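Local atomic coordinates of putative amidohydrolase (Unidentified, PDB entry 3FEQ), a protein that probably acts as a zinc-dependent prolidase of the amidohydrolase superfamily, hydrolysing dipeptides that carry a C-terminal proline. Residues I5-L14 and A47-M58; L22-D30 and V37-P45. One frame throughout, in Å; residues are numbered along the deposited sequence.

Contact 1. Residues I5-L14 and A47-M58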
loop_
_atom_site.group_PDB
_atom_site.type_symbol
_atom_site.label_atom_id
_atom_site.label_comp_id
_atom_site.label_asym_id
_atom_site.label_seq_id
_atom_site.Cartn_x
_atom_site.Cartn_y
_atom_site.Cartn_z
ATOM N N ILE C 5 53.831 13.937 21.581
ATOM C CA ILE C 5 54.628 14.366 20.437
ATOM C C ILE C 5 55.522 13.239 19.904
ATOM O O ILE C 5 56.002 12.405 20.667
ATOM C CB ILE C 5 55.465 15.622 20.826
ATOM C CG1 ILE C 5 56.358 16.098 19.681
ATOM C CG2 ILE C 5 56.272 15.384 22.118
ATOM C CD1 ILE C 5 56.474 17.609 19.608
ATOM N N THR C 6 55.728 13.211 18.591
ATOM C CA THR C 6 56.496 12.145 17.948
ATOM C C THR C 6 57.467 12.702 16.909
ATOM O O THR C 6 57.191 13.718 16.273
ATOM C CB THR C 6 55.553 11.114 17.287
ATOM O OG1 THR C 6 54.724 10.527 18.292
ATOM C CG2 THR C 6 56.330 10.000 16.584
ATOM N N VAL C 7 58.611 12.041 16.755
ATOM C CA VAL C 7 59.578 12.427 15.748
ATOM C C VAL C 7 60.043 11.230 14.939
ATOM O O VAL C 7 60.605 10.282 15.487
ATOM C CB VAL C 7 60.802 13.102 16.385
ATOM C CG1 VAL C 7 61.886 13.337 15.334
ATOM C CG2 VAL C 7 60.401 14.408 17.053
ATOM N N LEU C 8 59.820 11.285 13.632
ATOM C CA LEU C 8 60.568 10.442 12.715
ATOM C C LEU C 8 61.877 11.134 12.390
ATOM O O LEU C 8 61.871 12.202 11.781
ATOM C CB LEU C 8 59.797 10.222 11.417
ATOM C CG LEU C 8 58.463 9.474 11.399
ATOM C CD1 LEU C 8 58.390 8.437 12.503
ATOM C CD2 LEU C 8 57.299 10.440 11.488
ATOM N N GLN C 9 62.992 10.517 12.774
ATOM C CA GLN C 9 64.287 11.181 12.712
ATOM C C GLN C 9 65.236 10.632 11.651
ATOM O O GLN C 9 65.418 9.417 11.527
ATOM C CB GLN C 9 64.955 11.191 14.083
ATOM C CG GLN C 9 64.893 9.875 14.818
ATOM C CD GLN C 9 65.350 10.004 16.255
ATOM O OE1 GLN C 9 65.306 11.092 16.839
ATOM N NE2 GLN C 9 65.791 8.891 16.838
ATOM N N GLY C 10 65.826 11.549 10.882
ATOM C CA GLY C 10 66.876 11.221 9.922
ATOM C C GLY C 10 66.356 10.515 8.689
ATOM O O GLY C 10 67.093 9.769 8.035
ATOM N N GLY C 11 65.083 10.753 8.375
ATOM C CA GLY C 11 64.441 10.145 7.218
ATOM C C GLY C 11 64.758 10.875 5.929
ATOM O O GLY C 11 65.200 12.024 5.954
ATOM N N ASN C 12 64.545 10.203 4.802
ATOM C CA ASN C 12 64.631 10.856 3.505
ATOM C C ASN C 12 63.237 11.231 3.019
ATOM O O ASN C 12 62.515 10.415 2.456
ATOM C CB ASN C 12 65.345 9.959 2.498
ATOM C CG ASN C 12 66.522 9.229 3.107
ATOM O OD1 ASN C 12 66.620 8.009 3.017
ATOM N ND2 ASN C 12 67.416 9.971 3.745
ATOM N N VAL C 13 62.851 12.468 3.291
ATOM C CA VAL C 13 61.480 12.907 3.103
ATOM C C VAL C 13 61.177 13.168 1.634
ATOM O O VAL C 13 61.813 14.000 0.993
ATOM C CB VAL C 13 61.189 14.163 3.941
ATOM C CG1 VAL C 13 59.888 14.818 3.513
ATOM C CG2 VAL C 13 61.148 13.810 5.415
ATOM N N LEU C 14 60.207 12.438 1.105
ATOM C CA LEU C 14 59.829 12.591 -0.280
ATOM C C LEU C 14 59.031 13.861 -0.433
ATOM O O LEU C 14 57.984 14.026 0.185
ATOM C CB LEU C 14 58.994 11.406 -0.741
ATOM C CG LEU C 14 59.170 10.964 -2.192
ATOM C CD1 LEU C 14 58.176 9.854 -2.495
ATOM C CD2 LEU C 14 59.012 12.107 -3.185
ATOM N N ALA C 47 59.439 13.640 23.702
ATOM C CA ALA C 47 58.806 13.164 22.478
ATOM C C ALA C 47 58.715 11.642 22.460
ATOM O O ALA C 47 59.069 10.977 23.434
ATOM C CB ALA C 47 59.565 13.666 21.259
ATOM N N GLN C 48 58.237 11.095 21.346
ATOM C CA GLN C 48 58.219 9.651 21.149
ATOM C C GLN C 48 58.726 9.278 19.759
ATOM O O GLN C 48 58.043 9.498 18.759
ATOM C CB GLN C 48 56.807 9.100 21.358
ATOM C CG GLN C 48 56.728 7.582 21.362
ATOM C CD GLN C 48 55.866 7.046 22.489
ATOM O OE1 GLN C 48 56.267 7.060 23.652
ATOM N NE2 GLN C 48 54.675 6.570 22.148
ATOM N N ALA C 49 59.928 8.713 19.706
ATOM C CA ALA C 49 60.779 8.869 18.574
ATOM C C ALA C 49 61.003 7.562 17.874
ATOM O O ALA C 49 60.918 6.520 18.478
ATOM C CB ALA C 49 62.050 9.441 18.998
ATOM N N ILE C 50 61.317 7.629 16.593
ATOM C CA ILE C 50 61.389 6.439 15.766
ATOM C C ILE C 50 62.499 6.649 14.741
ATOM O O ILE C 50 62.457 7.607 13.967
ATOM C CB ILE C 50 60.048 6.172 15.067
ATOM C CG1 ILE C 50 58.936 6.005 16.103
ATOM C CG2 ILE C 50 60.130 4.935 14.199
ATOM C CD1 ILE C 50 57.554 6.328 15.584
ATOM N N ASP C 51 63.517 5.790 14.775
ATOM C CA ASP C 51 64.706 5.985 13.947
ATOM C C ASP C 51 64.471 5.522 12.519
ATOM O O ASP C 51 64.286 4.334 12.252
ATOM C CB ASP C 51 65.930 5.286 14.547
ATOM C CG ASP C 51 67.244 5.892 14.069
ATOM O OD1 ASP C 51 67.856 5.336 13.134
ATOM O OD2 ASP C 51 67.664 6.933 14.620
ATOM N N VAL C 52 64.477 6.486 11.607
ATOM C CA VAL C 52 64.186 6.235 10.212
ATOM C C VAL C 52 65.406 6.564 9.365
ATOM O O VAL C 52 65.331 7.345 8.417
ATOM C CB VAL C 52 63.004 7.084 9.753
ATOM C CG1 VAL C 52 62.474 6.572 8.428
ATOM C CG2 VAL C 52 61.905 7.061 10.802
ATOM N N ARG C 53 66.540 5.973 9.724
ATOM C CA ARG C 53 67.790 6.250 9.028
ATOM C C ARG C 53 67.835 5.492 7.700
ATOM O O ARG C 53 67.487 4.306 7.636
ATOM C CB ARG C 53 69.002 5.955 9.943
ATOM C CG ARG C 53 69.861 4.710 9.619
ATOM C CD ARG C 53 69.191 3.375 9.981
ATOM N NE ARG C 53 68.654 3.354 11.337
ATOM C CZ ARG C 53 67.796 2.449 11.799
ATOM N NH1 ARG C 53 67.376 2.521 13.054
ATOM N NH2 ARG C 53 67.350 1.480 11.010
ATOM N N GLY C 54 68.179 6.205 6.631
ATOM C CA GLY C 54 68.310 5.602 5.303
ATOM C C GLY C 54 67.031 4.942 4.816
ATOM O O GLY C 54 67.069 3.902 4.150
ATOM N N LYS C 55 65.896 5.542 5.177
ATOM C CA LYS C 55 64.582 5.040 4.792
ATOM C C LYS C 55 63.680 6.170 4.333
ATOM O O LYS C 55 63.703 7.261 4.901
ATOM C CB LYS C 55 63.943 4.271 5.945
ATOM C CG LYS C 55 64.387 2.827 5.981
ATOM C CD LYS C 55 63.906 2.120 7.220
ATOM C CE LYS C 55 64.754 2.486 8.415
ATOM N NZ LYS C 55 64.417 1.635 9.582
ATOM N N THR C 56 62.907 5.914 3.284
ATOM C CA THR C 56 62.082 6.948 2.686
ATOM C C THR C 56 60.793 7.135 3.458
ATOM O O THR C 56 60.031 6.199 3.639
ATOM C CB THR C 56 61.753 6.619 1.240
ATOM O OG1 THR C 56 62.969 6.554 0.489
ATOM C CG2 THR C 56 60.857 7.689 0.644
ATOM N N VAL C 57 60.563 8.348 3.935
ATOM C CA VAL C 57 59.295 8.673 4.575
ATOM C C VAL C 57 58.448 9.556 3.657
ATOM O O VAL C 57 58.880 10.634 3.240
ATOM C CB VAL C 57 59.488 9.294 5.993
ATOM C CG1 VAL C 57 60.743 10.123 6.058
ATOM C CG2 VAL C 57 58.277 10.108 6.418
ATOM N N MET C 58 57.278 9.044 3.279
ATOM C CA MET C 58 56.384 9.750 2.359
ATOM C C MET C 58 54.961 9.829 2.907
ATOM O O MET C 58 54.655 9.197 3.909
ATOM C CB MET C 58 56.419 9.119 0.960
ATOM C CG MET C 58 56.019 7.661 0.876
ATOM S SD MET C 58 56.121 7.089 -0.834
ATOM C CE MET C 58 54.953 8.175 -1.649
#
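With chi1 at -64° Leu8 carries its CG beside its own backbone N, and Ile50, its partner on the neighbouring parallel strand, turns CG1 the same way (chi1 -59°). The two side chains therefore run side by side in one direction, with Leu8 CD1 3.8 Å from Ile50 CB. Val52 comes in at the base of the leucine, its CG2 meeting Leu8 CB at 3.8 Å. On the opposite face of the sheet the amide of Gln9 crosses the carboxylate of Asp51 with the planes 82° apart, and Gln9 NE2 lies 3.5 Å from Asp51 OD2. Arg53 NE forms a salt bridge with Asp51 OD1 at 2.8 Å, the hydrogen bond within it being weak.

Parallel pairing joins the backbones through Gln9 N to Ile50 O and Val52 N to Gln9 O, then breaks. It resumes two residues out of step, with Asn12 N on Lys55 O at 3.1 Å, after the type II turn Val52-Lys55. Glycine suits the corners: Gly10 and Gly54 have positive phi, and Gly11 has no CB to press on Val57 CG1, which lies 3.9 Å from Gly11 CA. Beyond the break Val13 CG2 packs on Val57 CG1, and the flexible Met58 aligns with Leu14, its CE 3.7 Å from Leu14 CD1. Thr56 OG1 is taken up by Gly382 O.

The contact thus joins 48-51 to 5-9 and 56-58 to 11-14, with the aliphatic Leu8, Ile50, Val13 and Val57 on one face and Gln9 and Asp51, among others, on the opposite one. The opposite charges of Asp51 and Arg53 probably offset each other, linking the end of 48-51 to the turn.

Contact 2. Residues L22-D30 and V37-P45; sequences LEHHHVVID and VTDRPVDLP
His26 and Thr38 form a hydrogen-bonded antiparallel pair in the hairpin of strands 20-30 and 33-38: Thr38 N reaches His26 O at 3.0 Å, while the return bond from His26 N to Thr38 O is modelled very short and its length is uncertain. Next comes the non-hydrogen-bonded pair Val27-Val37, with CA atoms 4.6 Å apart. After Thr38 the second chain leaves the strand and continues as a loop, and at the same end of the pairing 22-25 makes a type II turn.

The imidazole of His25 is held flat between two neighbours. Leu22 CB lies 3.6 Å above one face, toward the rim, and Asp39 CG 4.3 Å above the opposite face, the carboxylate tilted only 14° from the ring. A chi1 of -80° sets CG beside the backbone N and brings the ring back over the turn, where ND1 gives a hydrogen bond of 2.9 Å to Glu23 O that fixes its rotation; the acceptor lies in the ring plane, although the donor stands above the plane of the Glu23 carbonyl. Histidine fits here because it offers a flat face on either side for its neighbours to lie against and an in-plane N-H.

Beyond the strand, Val42 slides past two side chains in opposite directions to theirs. Its CG2 comes 4.0 Å from His26 ND1, and its CG1 meets Val28 CG2 at 3.9 Å. A beta-branched valine, with two methyls, can serve both neighbours, and Leu44 adds a looser touch on Val28.

Since His25 donates from ND1 and its NE2 is 4.3 Å from Asp39 OD2, the nearby carboxylate would be expected to favour the protonated ring modestly, though at this surface solvent should soften the effect.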
loop_
_atom_site.group_PDB
_atom_site.type_symbol
_atom_site.label_atom_id
_atom_site.label_comp_id
_atom_site.label_asym_id
_atom_site.label_seq_id
_atom_site.Cartn_x
_atom_site.Cartn_y
_atom_site.Cartn_z
ATOM N N LEU C 22 64.604 14.391 0.286
ATOM C CA LEU C 22 65.377 15.314 1.117
ATOM C C LEU C 22 66.033 14.563 2.268
ATOM O O LEU C 22 65.411 14.360 3.307
ATOM C CB LEU C 22 64.486 16.427 1.671
ATOM C CG LEU C 22 63.652 17.241 0.685
ATOM C CD1 LEU C 22 62.939 18.390 1.390
ATOM C CD2 LEU C 22 64.512 17.755 -0.463
ATOM N N GLU C 23 67.283 14.148 2.084
ATOM C CA GLU C 23 67.900 13.204 3.013
ATOM C C GLU C 23 68.091 13.796 4.395
ATOM O O GLU C 23 68.152 15.015 4.556
ATOM C CB GLU C 23 69.217 12.636 2.479
ATOM C CG GLU C 23 70.012 13.589 1.623
ATOM C CD GLU C 23 69.661 13.462 0.157
ATOM O OE1 GLU C 23 69.294 14.489 -0.454
ATOM O OE2 GLU C 23 69.730 12.332 -0.376
ATOM N N HIS C 24 68.091 12.912 5.387
ATOM C CA HIS C 24 68.300 13.256 6.793
ATOM C C HIS C 24 67.438 14.385 7.341
ATOM O O HIS C 24 67.846 15.091 8.254
ATOM C CB HIS C 24 69.784 13.488 7.081
ATOM C CG HIS C 24 70.617 12.265 6.882
ATOM N ND1 HIS C 24 70.819 11.334 7.880
ATOM C CD2 HIS C 24 71.221 11.771 5.776
ATOM C CE1 HIS C 24 71.553 10.342 7.408
ATOM N NE2 HIS C 24 71.809 10.581 6.134
ATOM N N HIS C 25 66.237 14.534 6.802
ATOM C CA HIS C 25 65.269 15.445 7.383
ATOM C C HIS C 25 64.424 14.748 8.427
ATOM O O HIS C 25 63.963 13.626 8.229
ATOM C CB HIS C 25 64.363 16.042 6.318
ATOM C CG HIS C 25 64.979 17.176 5.570
ATOM N ND1 HIS C 25 66.125 17.034 4.818
ATOM C CD2 HIS C 25 64.595 18.466 5.435
ATOM C CE1 HIS C 25 66.424 18.191 4.256
ATOM N NE2 HIS C 25 65.512 19.076 4.615
ATOM N N HIS C 26 64.234 15.426 9.546
ATOM C CA HIS C 26 63.383 14.944 10.617
ATOM C C HIS C 26 61.970 15.472 10.379
ATOM O O HIS C 26 61.787 16.542 9.800
ATOM C CB HIS C 26 63.903 15.438 11.975
ATOM C CG HIS C 26 65.320 15.042 12.271
ATOM N ND1 HIS C 26 65.671 14.330 13.397
ATOM C CD2 HIS C 26 66.475 15.286 11.608
ATOM C CE1 HIS C 26 66.979 14.135 13.405
ATOM N NE2 HIS C 26 67.490 14.700 12.327
ATOM N N VAL C 27 60.971 14.713 10.807
ATOM C CA VAL C 27 59.595 15.186 10.750
ATOM C C VAL C 27 58.897 15.049 12.100
ATOM O O VAL C 27 58.837 13.961 12.680
ATOM C CB VAL C 27 58.787 14.506 9.625
ATOM C CG1 VAL C 27 59.292 13.119 9.382
ATOM C CG2 VAL C 27 57.304 14.487 9.949
ATOM N N VAL C 28 58.402 16.174 12.603
ATOM C CA VAL C 28 57.918 16.264 13.971
ATOM C C VAL C 28 56.399 16.341 14.035
ATOM O O VAL C 28 55.783 17.294 13.549
ATOM C CB VAL C 28 58.497 17.484 14.688
ATOM C CG1 VAL C 28 58.139 17.445 16.158
ATOM C CG2 VAL C 28 59.993 17.531 14.516
ATOM N N ILE C 29 55.809 15.339 14.671
ATOM C CA ILE C 29 54.361 15.211 14.761
ATOM C C ILE C 29 53.919 15.689 16.129
ATOM O O ILE C 29 54.430 15.209 17.142
ATOM C CB ILE C 29 53.917 13.728 14.654
ATOM C CG1 ILE C 29 54.595 13.002 13.486
ATOM C CG2 ILE C 29 52.429 13.627 14.569
ATOM C CD1 ILE C 29 54.296 13.575 12.133
ATOM N N ASP C 30 52.954 16.604 16.167
ATOM C CA ASP C 30 52.252 16.926 17.417
ATOM C C ASP C 30 50.748 16.713 17.297
ATOM O O ASP C 30 50.081 17.334 16.467
ATOM C CB ASP C 30 52.547 18.362 17.885
ATOM C CG ASP C 30 52.030 18.645 19.298
ATOM O OD1 ASP C 30 51.187 19.558 19.447
ATOM O OD2 ASP C 30 52.471 17.964 20.258
ATOM N N VAL C 37 59.130 20.015 9.363
ATOM C CA VAL C 37 60.040 19.205 8.574
ATOM C C VAL C 37 61.351 19.956 8.393
ATOM O O VAL C 37 61.382 21.049 7.832
ATOM C CB VAL C 37 59.457 18.866 7.199
ATOM C CG1 VAL C 37 60.144 17.627 6.633
ATOM C CG2 VAL C 37 57.957 18.653 7.292
ATOM N N THR C 38 62.437 19.361 8.874
ATOM C CA THR C 38 63.682 20.090 9.081
ATOM C C THR C 38 64.847 19.137 9.329
ATOM O O THR C 38 64.650 17.938 9.526
ATOM C CB THR C 38 63.572 21.069 10.265
ATOM O OG1 THR C 38 64.588 22.074 10.153
ATOM C CG2 THR C 38 63.737 20.331 11.584
ATOM N N ASP C 39 66.060 19.679 9.316
ATOM C CA ASP C 39 67.244 18.916 9.696
ATOM C C ASP C 39 67.959 19.560 10.879
ATOM O O ASP C 39 68.819 18.943 11.508
ATOM C CB ASP C 39 68.201 18.788 8.510
ATOM C CG ASP C 39 68.315 20.071 7.711
ATOM O OD1 ASP C 39 67.583 21.034 8.022
ATOM O OD2 ASP C 39 69.137 20.118 6.771
ATOM N N ARG C 40 67.597 20.804 11.176
ATOM C CA ARG C 40 67.756 21.347 12.520
ATOM C C ARG C 40 67.526 20.275 13.579
ATOM O O ARG C 40 66.385 19.956 13.917
ATOM C CB ARG C 40 66.798 22.519 12.741
ATOM C CG ARG C 40 66.552 22.852 14.205
ATOM C CD ARG C 40 65.124 23.320 14.431
ATOM N NE ARG C 40 64.508 22.662 15.580
ATOM C CZ ARG C 40 64.262 23.261 16.741
ATOM N NH1 ARG C 40 64.579 24.537 16.910
ATOM N NH2 ARG C 40 63.699 22.585 17.732
ATOM N N PRO C 41 68.616 19.722 14.101
ATOM C CA PRO C 41 68.561 18.919 15.327
ATOM C C PRO C 41 67.425 19.361 16.243
ATOM O O PRO C 41 67.351 20.532 16.612
ATOM C CB PRO C 41 69.911 19.206 15.988
ATOM C CG PRO C 41 70.277 20.565 15.506
ATOM C CD PRO C 41 69.754 20.657 14.101
ATOM N N VAL C 42 66.551 18.426 16.602
ATOM C CA VAL C 42 65.398 18.737 17.438
ATOM C C VAL C 42 65.678 18.424 18.904
ATOM O O VAL C 42 66.141 17.333 19.238
ATOM C CB VAL C 42 64.148 17.957 16.988
ATOM C CG1 VAL C 42 63.380 18.748 15.940
ATOM C CG2 VAL C 42 64.541 16.589 16.452
ATOM N N ASP C 43 65.398 19.388 19.774
ATOM C CA ASP C 43 65.533 19.186 21.212
ATOM C C ASP C 43 64.168 19.058 21.881
ATOM O O ASP C 43 63.611 20.041 22.369
ATOM C CB ASP C 43 66.321 20.336 21.842
ATOM C CG ASP C 43 66.997 19.936 23.139
ATOM O OD1 ASP C 43 67.670 20.793 23.750
ATOM O OD2 ASP C 43 66.857 18.763 23.548
ATOM N N LEU C 44 63.636 17.840 21.899
ATOM C CA LEU C 44 62.602 17.470 22.859
ATOM C C LEU C 44 62.776 16.031 23.329
ATOM O O LEU C 44 62.591 15.089 22.558
ATOM C CB LEU C 44 61.212 17.660 22.248
ATOM C CG LEU C 44 61.147 18.459 20.945
ATOM C CD1 LEU C 44 60.482 17.643 19.847
ATOM C CD2 LEU C 44 60.416 19.776 21.158
ATOM N N PRO C 45 63.134 15.867 24.599
ATOM C CA PRO C 45 63.203 14.538 25.215
ATOM C C PRO C 45 61.815 13.957 25.465
ATOM O O PRO C 45 61.652 12.738 25.491
ATOM C CB PRO C 45 63.905 14.811 26.546
ATOM C CG PRO C 45 63.555 16.221 26.867
ATOM C CD PRO C 45 63.486 16.938 25.548
#

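In the fold
Contacts 1 and 2 lie about 8 Å apart, centre to centre, and share one mixed sheet, joined through strand 20-30, which pairs antiparallel with both 5-9 and 11-15. Likely hydrogen bonds from Ile29 N to Thr6 O and from Val27 N to Leu8 O stitch the two together. Along the chain contact 2 is nested inside the loop that contact 1 closes, and strands 33-38 and 48-51 follow in turn. Their centres lie about 27 and 31 Å from the chain's centre, in the beta-sandwich part that accompanies the TIM barrel in many amidohydrolases. Strand 56-66 leads from contact 1 to the zinc ligand His65, tying this part to the metal centre.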